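Local structure of ATP-dependent DNA helicase uvsW (Enterobacteria phage T4, 2OCA) at residues Glu113-Gln118 / Asn494-Thr499; Lys298-Phe303 / Thr450-Ile455; Ser428-Leu433 / Ile485-Asp490. The protein unwinds and remodels branched DNA as an ATP-driven 3'-5' helicase, promoting Holliday junction branch migration and reorganizing stalled replication forks during phage DNA synthesis. The protein carries 1 engineered substitution. One frame throughout, in Å; residues are numbered along the deposited sequence.

Contact 1: residues Glu113-Gln118 / Asn494-Thr499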
# COMPACT_ATOMS: atom_id res chain seq x y z
N GLU A 113 -13.80 -0.21 -0.18
CA GLU A 113 -13.14 -1.32 0.49
C GLU A 113 -11.62 -1.23 0.36
O GLU A 113 -11.09 -0.68 -0.61
CB GLU A 113 -13.62 -2.66 -0.05
CG GLU A 113 -15.01 -3.10 0.45
CD GLU A 113 -15.10 -3.28 1.98
OE1 GLU A 113 -14.05 -3.26 2.66
OE2 GLU A 113 -16.23 -3.45 2.49
N PRO A 114 -10.89 -1.74 1.37
CA PRO A 114 -9.43 -1.72 1.38
C PRO A 114 -8.84 -2.67 0.33
O PRO A 114 -9.35 -3.77 0.12
CB PRO A 114 -9.09 -2.17 2.79
CG PRO A 114 -10.28 -1.73 3.59
CD PRO A 114 -11.41 -2.12 2.69
N HIS A 115 -7.76 -2.24 -0.31
CA HIS A 115 -7.09 -3.07 -1.29
C HIS A 115 -6.44 -4.24 -0.55
O HIS A 115 -6.31 -4.21 0.68
CB HIS A 115 -6.05 -2.24 -2.03
CG HIS A 115 -6.62 -1.01 -2.67
ND1 HIS A 115 -7.79 -1.03 -3.40
CD2 HIS A 115 -6.17 0.27 -2.71
CE1 HIS A 115 -8.04 0.19 -3.85
NE2 HIS A 115 -7.07 0.99 -3.45
N TRP A 116 -6.03 -5.26 -1.29
CA TRP A 116 -5.43 -6.43 -0.65
C TRP A 116 -4.17 -6.08 0.14
O TRP A 116 -4.01 -6.51 1.28
CB TRP A 116 -5.10 -7.52 -1.69
CG TRP A 116 -3.97 -7.18 -2.61
CD1 TRP A 116 -4.05 -6.55 -3.82
CD2 TRP A 116 -2.57 -7.40 -2.38
NE1 TRP A 116 -2.80 -6.35 -4.35
CE2 TRP A 116 -1.87 -6.87 -3.48
CE3 TRP A 116 -1.85 -8.00 -1.34
CZ2 TRP A 116 -0.47 -6.91 -3.57
CZ3 TRP A 116 -0.46 -8.03 -1.43
CH2 TRP A 116 0.21 -7.49 -2.54
N TYR A 117 -3.28 -5.28 -0.45
CA TYR A 117 -2.05 -4.91 0.23
C TYR A 117 -2.29 -4.09 1.49
O TYR A 117 -1.47 -4.10 2.41
CB TYR A 117 -1.09 -4.20 -0.73
CG TYR A 117 -1.65 -2.99 -1.45
CD1 TYR A 117 -1.81 -1.77 -0.79
CD2 TYR A 117 -2.00 -3.05 -2.81
CE1 TYR A 117 -2.32 -0.64 -1.45
CE2 TYR A 117 -2.51 -1.94 -3.48
CZ TYR A 117 -2.67 -0.73 -2.80
OH TYR A 117 -3.19 0.37 -3.45
N GLN A 118 -3.43 -3.41 1.55
CA GLN A 118 -3.76 -2.61 2.72
C GLN A 118 -4.23 -3.53 3.84
O GLN A 118 -3.86 -3.35 5.00
CB GLN A 118 -4.85 -1.60 2.40
CG GLN A 118 -4.48 -0.61 1.31
CD GLN A 118 -5.49 0.49 1.17
OE1 GLN A 118 -6.68 0.23 1.01
NE2 GLN A 118 -5.02 1.73 1.22
N ASN A 494 -2.26 -9.65 -8.17
CA ASN A 494 -2.17 -8.33 -7.57
C ASN A 494 -3.23 -7.45 -8.24
O ASN A 494 -2.92 -6.71 -9.18
CB ASN A 494 -0.76 -7.76 -7.81
CG ASN A 494 -0.61 -6.31 -7.37
OD1 ASN A 494 -1.53 -5.71 -6.82
ND2 ASN A 494 0.57 -5.74 -7.60
N TYR A 495 -4.47 -7.52 -7.76
CA TYR A 495 -5.53 -6.72 -8.36
C TYR A 495 -6.26 -5.76 -7.43
O TYR A 495 -6.39 -5.98 -6.23
CB TYR A 495 -6.56 -7.62 -9.03
CG TYR A 495 -7.50 -8.27 -8.07
CD1 TYR A 495 -7.06 -9.25 -7.19
CD2 TYR A 495 -8.84 -7.86 -8.00
CE1 TYR A 495 -7.91 -9.82 -6.25
CE2 TYR A 495 -9.70 -8.42 -7.07
CZ TYR A 495 -9.23 -9.40 -6.20
OH TYR A 495 -10.08 -9.95 -5.26
N VAL A 496 -6.76 -4.69 -8.03
CA VAL A 496 -7.48 -3.63 -7.35
C VAL A 496 -8.76 -3.32 -8.13
O VAL A 496 -8.83 -3.55 -9.34
CB VAL A 496 -6.61 -2.36 -7.31
CG1 VAL A 496 -7.35 -1.25 -6.62
CG2 VAL A 496 -5.30 -2.66 -6.62
N MET A 497 -9.77 -2.78 -7.45
CA MET A 497 -11.01 -2.46 -8.14
C MET A 497 -11.37 -1.00 -7.99
O MET A 497 -11.18 -0.42 -6.93
CB MET A 497 -12.14 -3.33 -7.60
CG MET A 497 -11.84 -4.80 -7.75
SD MET A 497 -13.03 -5.85 -6.95
CE MET A 497 -12.16 -6.28 -5.41
N LYS A 498 -11.87 -0.41 -9.06
CA LYS A 498 -12.26 1.00 -9.05
C LYS A 498 -13.56 1.15 -9.80
O LYS A 498 -13.82 0.42 -10.76
CB LYS A 498 -11.19 1.86 -9.73
CG LYS A 498 -9.78 1.71 -9.17
CD LYS A 498 -8.81 2.63 -9.91
CE LYS A 498 -7.41 2.59 -9.31
NZ LYS A 498 -6.49 3.54 -9.98
N THR A 499 -14.39 2.09 -9.36
CA THR A 499 -15.66 2.35 -10.01
C THR A 499 -15.62 3.75 -10.57
O THR A 499 -15.08 4.67 -9.95
CB THR A 499 -16.81 2.27 -9.04
OG1 THR A 499 -16.83 0.97 -8.45
CG2 THR A 499 -18.12 2.51 -9.77
O HOH W 1 -8.25 -5.94 -3.63
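Trp116 NE1 donates a hydrogen bond to Asn494 OD1 at 2.9 Å, with an N-H...O angle of 151°. The acceptor lies at the indole edge, close to the ring plane, whereas the nitrogen stands above the amide plane of Asn494; the two planes are nearly perpendicular. With CG set between the backbone N and the carbonyl carbon (chi1 70°), the indole reaches down to the strand, where its CD1 edge also lies 3.4 Å from Tyr495 O. The same carbonyl takes part in a water bridge: the water donates to Tyr495 O and accepts a weak bond from Trp116 N. This contact joins the two RecA-like domains of the helicase, setting the first turn of helix 116-128 against edge strand 495-501. His115 is the N-cap of that helix, and its N donates to Gln118 OE1 at 3.0 Å, a side-chain bond back to the N-cap nitrogen, as in a capping box. Gln118 NE2 binds Ala139 O in the predicted ATP-binding loop, an arrangement consistent with a Q-motif-like element. Farther along the strand, the CG2 methyl of Val496 meets CE2 of Tyr117 at 4.3 Å, while Thr285 touches both Trp116 and Asn494.

Contact 2: residues Lys298-Phe303 / Thr450-Ile455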
# COMPACT_ATOMS: atom_id res chain seq x y z
N LYS A 298 0.29 -5.93 -12.51
CA LYS A 298 -0.56 -5.20 -11.58
C LYS A 298 -1.87 -5.07 -12.33
O LYS A 298 -1.90 -4.53 -13.43
CB LYS A 298 0.03 -3.82 -11.30
CG LYS A 298 -0.57 -3.09 -10.10
CD LYS A 298 -2.08 -2.85 -10.24
CE LYS A 298 -2.66 -2.13 -9.01
NZ LYS A 298 -2.36 -0.66 -8.98
N ILE A 299 -2.96 -5.58 -11.76
CA ILE A 299 -4.26 -5.51 -12.43
C ILE A 299 -5.21 -4.47 -11.83
O ILE A 299 -5.40 -4.43 -10.62
CB ILE A 299 -4.98 -6.87 -12.39
CG1 ILE A 299 -4.10 -7.95 -13.02
CG2 ILE A 299 -6.31 -6.78 -13.13
CD1 ILE A 299 -4.62 -9.35 -12.81
N ASN A 300 -5.80 -3.65 -12.68
CA ASN A 300 -6.74 -2.62 -12.25
C ASN A 300 -8.12 -2.87 -12.85
O ASN A 300 -8.36 -2.55 -14.02
CB ASN A 300 -6.26 -1.25 -12.70
CG ASN A 300 -5.36 -0.58 -11.69
OD1 ASN A 300 -4.55 -1.24 -11.05
ND2 ASN A 300 -5.50 0.73 -11.55
N SER A 301 -9.02 -3.44 -12.07
CA SER A 301 -10.37 -3.69 -12.56
C SER A 301 -11.20 -2.42 -12.45
O SER A 301 -11.52 -1.97 -11.35
CB SER A 301 -11.04 -4.81 -11.76
OG SER A 301 -10.55 -6.07 -12.17
N ILE A 302 -11.55 -1.84 -13.59
CA ILE A 302 -12.34 -0.62 -13.58
C ILE A 302 -13.79 -0.89 -13.93
O ILE A 302 -14.11 -1.36 -15.02
CB ILE A 302 -11.78 0.41 -14.57
CG1 ILE A 302 -10.29 0.62 -14.30
CG2 ILE A 302 -12.54 1.73 -14.43
CD1 ILE A 302 -9.97 0.99 -12.88
N PHE A 303 -14.67 -0.60 -12.99
CA PHE A 303 -16.10 -0.77 -13.20
C PHE A 303 -16.65 0.51 -13.80
O PHE A 303 -16.80 1.52 -13.12
CB PHE A 303 -16.79 -1.06 -11.87
CG PHE A 303 -16.78 -2.50 -11.49
CD1 PHE A 303 -17.76 -3.36 -11.97
CD2 PHE A 303 -15.82 -3.00 -10.63
CE1 PHE A 303 -17.79 -4.70 -11.59
CE2 PHE A 303 -15.84 -4.35 -10.24
CZ PHE A 303 -16.83 -5.19 -10.72
N THR A 450 1.00 -2.31 -15.39
CA THR A 450 -0.34 -2.47 -14.86
C THR A 450 -1.34 -2.65 -16.01
O THR A 450 -1.31 -1.90 -17.00
CB THR A 450 -0.74 -1.27 -13.98
OG1 THR A 450 -2.09 -0.90 -14.25
CG2 THR A 450 0.18 -0.09 -14.25
N VAL A 451 -2.20 -3.65 -15.88
CA VAL A 451 -3.21 -3.95 -16.88
C VAL A 451 -4.56 -3.41 -16.46
O VAL A 451 -5.07 -3.73 -15.39
CB VAL A 451 -3.36 -5.47 -17.08
CG1 VAL A 451 -4.50 -5.76 -18.03
CG2 VAL A 451 -2.07 -6.05 -17.58
N TRP A 452 -5.16 -2.58 -17.30
CA TRP A 452 -6.46 -2.02 -16.99
C TRP A 452 -7.57 -2.87 -17.57
O TRP A 452 -7.83 -2.82 -18.77
CB TRP A 452 -6.56 -0.61 -17.53
CG TRP A 452 -5.49 0.25 -16.97
CD1 TRP A 452 -4.17 0.25 -17.31
CD2 TRP A 452 -5.64 1.23 -15.94
NE1 TRP A 452 -3.49 1.18 -16.57
CE2 TRP A 452 -4.37 1.79 -15.71
CE3 TRP A 452 -6.73 1.68 -15.18
CZ2 TRP A 452 -4.15 2.79 -14.76
CZ3 TRP A 452 -6.52 2.66 -14.23
CH2 TRP A 452 -5.23 3.21 -14.03
N ASP A 453 -8.21 -3.66 -16.72
CA ASP A 453 -9.30 -4.51 -17.15
C ASP A 453 -10.62 -3.75 -17.02
O ASP A 453 -11.13 -3.54 -15.92
CB ASP A 453 -9.32 -5.79 -16.29
CG ASP A 453 -10.51 -6.68 -16.61
OD1 ASP A 453 -11.11 -6.50 -17.69
OD2 ASP A 453 -10.83 -7.57 -15.78
N LEU A 454 -11.18 -3.32 -18.15
CA LEU A 454 -12.42 -2.57 -18.14
C LEU A 454 -13.65 -3.47 -18.12
O LEU A 454 -13.83 -4.34 -18.97
CB LEU A 454 -12.48 -1.62 -19.34
CG LEU A 454 -11.22 -0.77 -19.59
CD1 LEU A 454 -11.44 0.12 -20.80
CD2 LEU A 454 -10.87 0.09 -18.36
N ILE A 455 -14.49 -3.26 -17.11
CA ILE A 455 -15.71 -4.02 -16.97
C ILE A 455 -16.82 -3.04 -17.23
O ILE A 455 -16.90 -2.00 -16.59
CB ILE A 455 -15.85 -4.56 -15.55
CG1 ILE A 455 -14.65 -5.44 -15.21
CG2 ILE A 455 -17.15 -5.35 -15.42
CD1 ILE A 455 -14.69 -6.02 -13.80
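Lys298 pairs with Thr450 and Phe303 with Ile455 at the two ends of a parallel strand pairing that runs without a break. Five backbone hydrogen bonds join the strands. Val451 N, Asp453 N and Ile455 N donate to Lys298 O, Asn300 O and Ile302 O, and in return Asn300 N and Ile302 N donate to Val451 O and Asp453 O. The even-numbered residues of 298-303 thus bond to the odd-numbered residues of 450-455. Two are nearly straight, and Asp453 N to Asn300 O, 2.9 Å long, is the most bent, at 137° at the hydrogen. The two segment axes are inclined by 21°.

Two CH-pi contacts lie on opposite faces of the sheet. Asn300 CB sits 4.2 Å from the centre of the six-membered ring of Trp452, over its face, and Ile455 CD1 is 4.0 Å from the centre of the Phe303 ring. The isoleucine extends fully beyond CB (chi2 179°), which carries its terminal methyl over the phenyl. Apolar contacts add to these: Ile302 CG1 meets Trp452 CE3 at the edge of the indole, 3.8 Å away, and Ile302 CB packs against Leu454 CD2 at 3.9 Å.

The polar ends are engaged by other elements. Trp452 NE1 bonds to His419 ND1, and buried Asp453 forms a salt bridge with Arg484. In the parallel sheet of the second RecA-like domain, strand 298-305 lies between 450-457 and 495-501. Helix 330-344 packs on the side of Ile302, Trp452 and Leu454, while helix 476-490 covers that of Ser301, Phe303, Asp453 and Ile455.

Contact 3: residues Ser428-Leu433 / Ile485-Asp490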
# COMPACT_ATOMS: atom_id res chain seq x y z
N SER A 428 -14.75 -14.80 -19.74
CA SER A 428 -14.66 -15.15 -18.33
C SER A 428 -13.30 -15.72 -17.99
O SER A 428 -13.03 -16.06 -16.84
CB SER A 428 -15.73 -16.17 -17.97
OG SER A 428 -17.02 -15.60 -18.07
N LYS A 429 -12.44 -15.82 -19.00
CA LYS A 429 -11.10 -16.37 -18.82
C LYS A 429 -10.09 -15.23 -18.73
O LYS A 429 -10.35 -14.11 -19.16
CB LYS A 429 -10.75 -17.27 -20.00
CG LYS A 429 -11.84 -18.28 -20.35
CD LYS A 429 -11.62 -18.86 -21.74
CE LYS A 429 -12.83 -19.65 -22.22
NZ LYS A 429 -12.69 -20.05 -23.66
N ILE A 430 -8.91 -15.54 -18.18
CA ILE A 430 -7.87 -14.53 -18.01
C ILE A 430 -6.56 -14.86 -18.73
O ILE A 430 -5.51 -14.29 -18.42
CB ILE A 430 -7.56 -14.34 -16.52
CG1 ILE A 430 -7.12 -15.68 -15.91
CG2 ILE A 430 -8.79 -13.82 -15.80
CD1 ILE A 430 -6.56 -15.56 -14.51
N ILE A 431 -6.63 -15.77 -19.70
CA ILE A 431 -5.44 -16.17 -20.45
C ILE A 431 -4.68 -14.95 -20.98
O ILE A 431 -3.44 -14.91 -20.94
CB ILE A 431 -5.82 -17.12 -21.62
CG1 ILE A 431 -6.25 -18.48 -21.07
CG2 ILE A 431 -4.63 -17.31 -22.54
CD1 ILE A 431 -7.43 -18.45 -20.10
N VAL A 432 -5.41 -13.96 -21.47
CA VAL A 432 -4.81 -12.75 -22.00
C VAL A 432 -3.72 -12.22 -21.07
O VAL A 432 -2.71 -11.68 -21.53
CB VAL A 432 -5.86 -11.66 -22.21
CG1 VAL A 432 -5.22 -10.39 -22.72
CG2 VAL A 432 -6.90 -12.16 -23.20
N LEU A 433 -3.92 -12.36 -19.77
CA LEU A 433 -2.92 -11.91 -18.81
C LEU A 433 -1.67 -12.74 -18.96
O LEU A 433 -0.56 -12.20 -18.97
CB LEU A 433 -3.44 -12.04 -17.38
CG LEU A 433 -4.51 -11.04 -16.95
CD1 LEU A 433 -4.82 -11.28 -15.50
CD2 LEU A 433 -4.01 -9.62 -17.16
N ILE A 485 -12.78 -11.31 -11.89
CA ILE A 485 -12.35 -10.88 -10.56
C ILE A 485 -12.21 -12.08 -9.64
O ILE A 485 -11.26 -12.17 -8.86
CB ILE A 485 -13.34 -9.84 -9.96
CG1 ILE A 485 -13.16 -8.50 -10.67
CG2 ILE A 485 -13.11 -9.66 -8.47
CD1 ILE A 485 -14.24 -7.50 -10.38
N GLN A 486 -13.16 -13.00 -9.73
CA GLN A 486 -13.11 -14.19 -8.89
C GLN A 486 -11.88 -15.03 -9.28
O GLN A 486 -11.28 -15.69 -8.44
CB GLN A 486 -14.38 -15.01 -9.06
CG GLN A 486 -14.41 -16.26 -8.20
CD GLN A 486 -14.19 -15.95 -6.73
OE1 GLN A 486 -14.99 -15.23 -6.10
NE2 GLN A 486 -13.11 -16.48 -6.16
N ARG A 487 -11.50 -14.97 -10.55
CA ARG A 487 -10.34 -15.72 -11.02
C ARG A 487 -9.05 -15.07 -10.52
O ARG A 487 -8.11 -15.78 -10.18
CB ARG A 487 -10.33 -15.81 -12.55
CG ARG A 487 -9.16 -16.60 -13.11
CD ARG A 487 -9.34 -18.13 -13.03
NE ARG A 487 -10.21 -18.64 -14.08
CZ ARG A 487 -11.54 -18.50 -14.10
NH1 ARG A 487 -12.15 -17.87 -13.10
NH2 ARG A 487 -12.25 -18.99 -15.11
N TYR A 488 -9.01 -13.74 -10.48
CA TYR A 488 -7.81 -13.05 -10.00
C TYR A 488 -7.57 -13.38 -8.54
O TYR A 488 -6.43 -13.53 -8.10
CB TYR A 488 -7.95 -11.53 -10.09
CG TYR A 488 -8.20 -10.97 -11.47
CD1 TYR A 488 -7.65 -11.57 -12.59
CD2 TYR A 488 -8.97 -9.83 -11.64
CE1 TYR A 488 -7.85 -11.04 -13.86
CE2 TYR A 488 -9.17 -9.29 -12.89
CZ TYR A 488 -8.61 -9.90 -14.00
OH TYR A 488 -8.83 -9.37 -15.25
N ALA A 489 -8.65 -13.46 -7.78
CA ALA A 489 -8.57 -13.76 -6.36
C ALA A 489 -8.06 -15.18 -6.15
O ALA A 489 -7.13 -15.40 -5.37
CB ALA A 489 -9.93 -13.58 -5.70
N ASP A 490 -8.65 -16.13 -6.85
CA ASP A 490 -8.24 -17.52 -6.72
C ASP A 490 -6.76 -17.67 -7.08
O ASP A 490 -6.01 -18.32 -6.36
CB ASP A 490 -9.08 -18.42 -7.63
CG ASP A 490 -10.52 -18.52 -7.17
OD1 ASP A 490 -10.79 -18.23 -5.98
OD2 ASP A 490 -11.39 -18.90 -7.99
O HOH W 2 -9.01 -18.51 -16.98
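Ile430 and Leu433 converge on one corner of the Tyr488 ring. Ile430 CG2 and Leu433 CD1 each lie 3.5 Å from Tyr488 CE1, both approaching obliquely, and the ring rests against both. The leucine meets the tyrosine roughly at a right angle, whereas the isoleucine runs past it in the opposite direction. Ile430 also crosses the aliphatic part of Arg487 at a slant.

Farther out, the arginine chain bends at chi2 and chi3 (both 79°), which brings the guanidinium to the backbone of Ser428. Ser428 O lies above one face of that group, 3.5 Å from Arg487 NH2, at an angle too poor for a hydrogen bond. A water forms the polar link instead, accepting from Ile430 N at 3.2 Å and, weakly, from Arg487 NE.

The next shell holds these groups in position. Ile430 O accepts a bond from Leu433 N at 2.8 Å, closing a turn at the start of helix 431-440, with both apolar residues directed toward the tyrosine. Tyr488 is fixed at its far end, where OH is hydrogen-bonded to Asp453 OD2, and Ser428 OG is bonded to Asp483 of helix 476-490. Phe493, just past that helix, touches both Ile430 and Leu433.

The QxxGRxxR sequence of superfamily 2 helicase motif VI begins in helix 431-440 and ends just beyond it. The start of this helix packs against the C-terminal end of helix 476-490, and strand 298-305 lies beneath both, with Ile299 touching Leu433 and Tyr488.

How the contacts relate
The three contacts gather on one parallel sheet: contact 2 lies within it, contact 1 meets its edge strand, and contact 3 lies on the helix covering it. Contacts 1 and 2, with centres about 11 Å apart, meet where strands 495-501 and 298-305 pair: Ser301 N lies 2.7 Å from Val496 O, a probable hydrogen bond. Contacts 2 and 3, also about 11 Å apart, touch through Phe303 CZ and Ile485 CD1, 3.5 Å from each other. Tyr495 connects contact 3 to contact 1 by packing on Tyr488 and Ala489. Contact 1 alone crosses between the RecA-like domains and borders the predicted ATP site: the Tyr117 side chain is about 3 Å from that of Ala139 at their nearest atoms.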